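Transcriptional regulator (PDB 3BPV) probably binds DNA as a winged-helix transcriptional regulator of the MarR family, working as a dimer. Local coordinates at residues Val16-Glu21 with Leu101-Arg106. Sequence-based numbering, arbitrary orientation.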
loop_
_atom_site.group_PDB
_atom_site.type_symbol
_atom_site.label_atom_id
_atom_site.label_comp_id
_atom_site.label_asym_id
_atom_site.label_seq_id
_atom_site.Cartn_x
_atom_site.Cartn_y
_atom_site.Cartn_z
ATOM N N VAL A 16 -4.837 4.243 8.780
ATOM C CA VAL A 16 -5.067 4.647 10.163
ATOM C C VAL A 16 -6.568 4.709 10.455
ATOM O O VAL A 16 -7.020 4.273 11.515
ATOM C CB VAL A 16 -4.426 6.025 10.457
ATOM C CG1 VAL A 16 -4.840 6.515 11.841
ATOM C CG2 VAL A 16 -2.909 5.918 10.384
ATOM N N PHE A 17 -7.343 5.240 9.518
ATOM C CA PHE A 17 -8.790 5.353 9.705
ATOM C C PHE A 17 -9.447 3.972 9.830
ATOM O O PHE A 17 -10.284 3.747 10.711
ATOM C CB PHE A 17 -9.406 6.110 8.525
ATOM C CG PHE A 17 -10.792 6.622 8.785
ATOM C CD1 PHE A 17 -10.994 7.744 9.576
ATOM C CD2 PHE A 17 -11.896 5.985 8.231
ATOM C CE1 PHE A 17 -12.279 8.230 9.816
ATOM C CE2 PHE A 17 -13.186 6.460 8.461
ATOM C CZ PHE A 17 -13.377 7.588 9.257
ATOM N N ILE A 18 -9.086 3.053 8.938
ATOM C CA ILE A 18 -9.626 1.695 8.965
ATOM C C ILE A 18 -9.291 1.021 10.293
ATOM O O ILE A 18 -10.139 0.397 10.923
ATOM C CB ILE A 18 -9.026 0.833 7.819
ATOM C CG1 ILE A 18 -9.644 1.239 6.486
ATOM C CG2 ILE A 18 -9.247 -0.655 8.092
ATOM C CD1 ILE A 18 -11.116 0.960 6.388
ATOM N N GLY A 19 -8.040 1.153 10.714
ATOM C CA GLY A 19 -7.614 0.540 11.956
ATOM C C GLY A 19 -8.363 1.048 13.171
ATOM O O GLY A 19 -8.641 0.284 14.096
ATOM N N ARG A 20 -8.696 2.334 13.170
ATOM C CA ARG A 20 -9.408 2.943 14.288
ATOM C C ARG A 20 -10.895 2.621 14.274
ATOM O O ARG A 20 -11.465 2.232 15.295
ATOM C CB ARG A 20 -9.216 4.462 14.264
ATOM C CG ARG A 20 -7.766 4.907 14.264
ATOM C CD ARG A 20 -7.040 4.528 15.547
ATOM N NE ARG A 20 -7.449 5.356 16.677
ATOM C CZ ARG A 20 -6.873 5.319 17.874
ATOM N NH1 ARG A 20 -5.861 4.492 18.101
ATOM N NH2 ARG A 20 -7.302 6.113 18.845
ATOM N N GLU A 21 -11.521 2.774 13.112
ATOM C CA GLU A 21 -12.953 2.534 12.977
ATOM C C GLU A 21 -13.343 1.062 13.004
ATOM O O GLU A 21 -14.426 0.715 13.466
ATOM C CB GLU A 21 -13.462 3.177 11.682
ATOM C CG GLU A 21 -13.247 4.681 11.619
ATOM C CD GLU A 21 -14.282 5.467 12.404
ATOM O OE1 GLU A 21 -14.558 5.115 13.570
ATOM O OE2 GLU A 21 -14.814 6.451 11.850
ATOM N N LEU A 101 -17.933 -0.715 3.944
ATOM C CA LEU A 101 -18.251 0.276 2.925
ATOM C C LEU A 101 -18.669 1.606 3.544
ATOM O O LEU A 101 -18.405 2.661 2.977
ATOM C CB LEU A 101 -19.344 -0.250 1.984
ATOM C CG LEU A 101 -18.918 -1.433 1.106
ATOM C CD1 LEU A 101 -20.077 -1.871 0.226
ATOM C CD2 LEU A 101 -17.728 -1.037 0.243
ATOM N N LYS A 102 -19.319 1.563 4.703
ATOM C CA LYS A 102 -19.731 2.793 5.370
ATOM C C LYS A 102 -18.488 3.533 5.856
ATOM O O LYS A 102 -18.411 4.763 5.780
ATOM C CB LYS A 102 -20.652 2.491 6.554
ATOM C CG LYS A 102 -21.133 3.744 7.275
ATOM C CD LYS A 102 -21.921 3.413 8.531
ATOM C CE LYS A 102 -22.338 4.685 9.255
ATOM N NZ LYS A 102 -21.160 5.537 9.584
ATOM N N VAL A 103 -17.515 2.781 6.362
ATOM C CA VAL A 103 -16.273 3.385 6.832
ATOM C C VAL A 103 -15.527 3.996 5.641
ATOM O O VAL A 103 -14.951 5.079 5.761
ATOM C CB VAL A 103 -15.395 2.338 7.547
ATOM C CG1 VAL A 103 -14.001 2.903 7.814
ATOM C CG2 VAL A 103 -16.067 1.934 8.864
ATOM N N GLU A 104 -15.552 3.316 4.496
ATOM C CA GLU A 104 -14.892 3.843 3.301
ATOM C C GLU A 104 -15.515 5.179 2.917
ATOM O O GLU A 104 -14.812 6.134 2.588
ATOM C CB GLU A 104 -15.025 2.880 2.115
ATOM C CG GLU A 104 -14.165 1.622 2.175
ATOM C CD GLU A 104 -12.673 1.920 2.221
ATOM O OE1 GLU A 104 -12.258 3.012 1.777
ATOM O OE2 GLU A 104 -11.915 1.050 2.693
ATOM N N GLU A 105 -16.844 5.240 2.957
ATOM C CA GLU A 105 -17.578 6.454 2.618
ATOM C C GLU A 105 -17.215 7.593 3.567
ATOM O O GLU A 105 -16.994 8.726 3.137
ATOM C CB GLU A 105 -19.086 6.188 2.686
ATOM C CG GLU A 105 -19.948 7.373 2.285
ATOM C CD GLU A 105 -21.433 7.071 2.396
ATOM O OE1 GLU A 105 -21.894 6.094 1.766
ATOM O OE2 GLU A 105 -22.136 7.812 3.111
ATOM N N ARG A 106 -17.166 7.293 4.863
ATOM C CA ARG A 106 -16.820 8.300 5.859
ATOM C C ARG A 106 -15.406 8.832 5.626
ATOM O O ARG A 106 -15.154 10.033 5.747
ATOM C CB ARG A 106 -16.929 7.715 7.274
ATOM C CG ARG A 106 -18.356 7.425 7.734
ATOM C CD ARG A 106 -18.354 6.771 9.111
ATOM N NE ARG A 106 -17.652 7.590 10.097
ATOM C CZ ARG A 106 -17.388 7.206 11.342
ATOM N NH1 ARG A 106 -17.768 6.007 11.765
ATOM N NH2 ARG A 106 -16.745 8.022 12.165
#
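In the helical dimerisation region beside the winged helix of this MarR-type protein, Phe17, Ile18 and Glu21, on the last turns of the N-terminal helix 3-21, pack on Val103 and Arg106 of helix 97-111. The segment axes run 133° apart and approach to 10.4 Å. Valine suits the centre because one methyl of its branch, CG1, swung anti to the backbone N (chi1 170°), sits among Phe17, Ile18 and Glu21 CB. This CG1 lies 3.7 Å from Phe17 CE2. Ile18 CD1 is 3.8 Å from the same methyl. Phe17 also brings its ring edge up to Val103 O, and Trp107 meets the ring obliquely. Ile18 CD1 reaches on to buried Glu104, whose OE2 is hydrogen-bonded to His14 NE2. Arg106 is exposed and Glu21 partly exposed, so a charged pair suits this side. Glu21 OE2 is modelled in a salt bridge to Arg106 NH2, but too close to the guanidinium for its geometry to be relied on. Within helix 3-21, Glu21 CG lies 3.6 Å above the Phe17 ring plane, offset toward the rim. Cutting Glu21 back to an alanine is likely to leave Arg106 without this carboxylate and uncover part of that ring. Such packing of an N-terminal helix against C-terminal helices characterises the MarR dimerisation region, where Lys4 of the second subunit packs on Glu104.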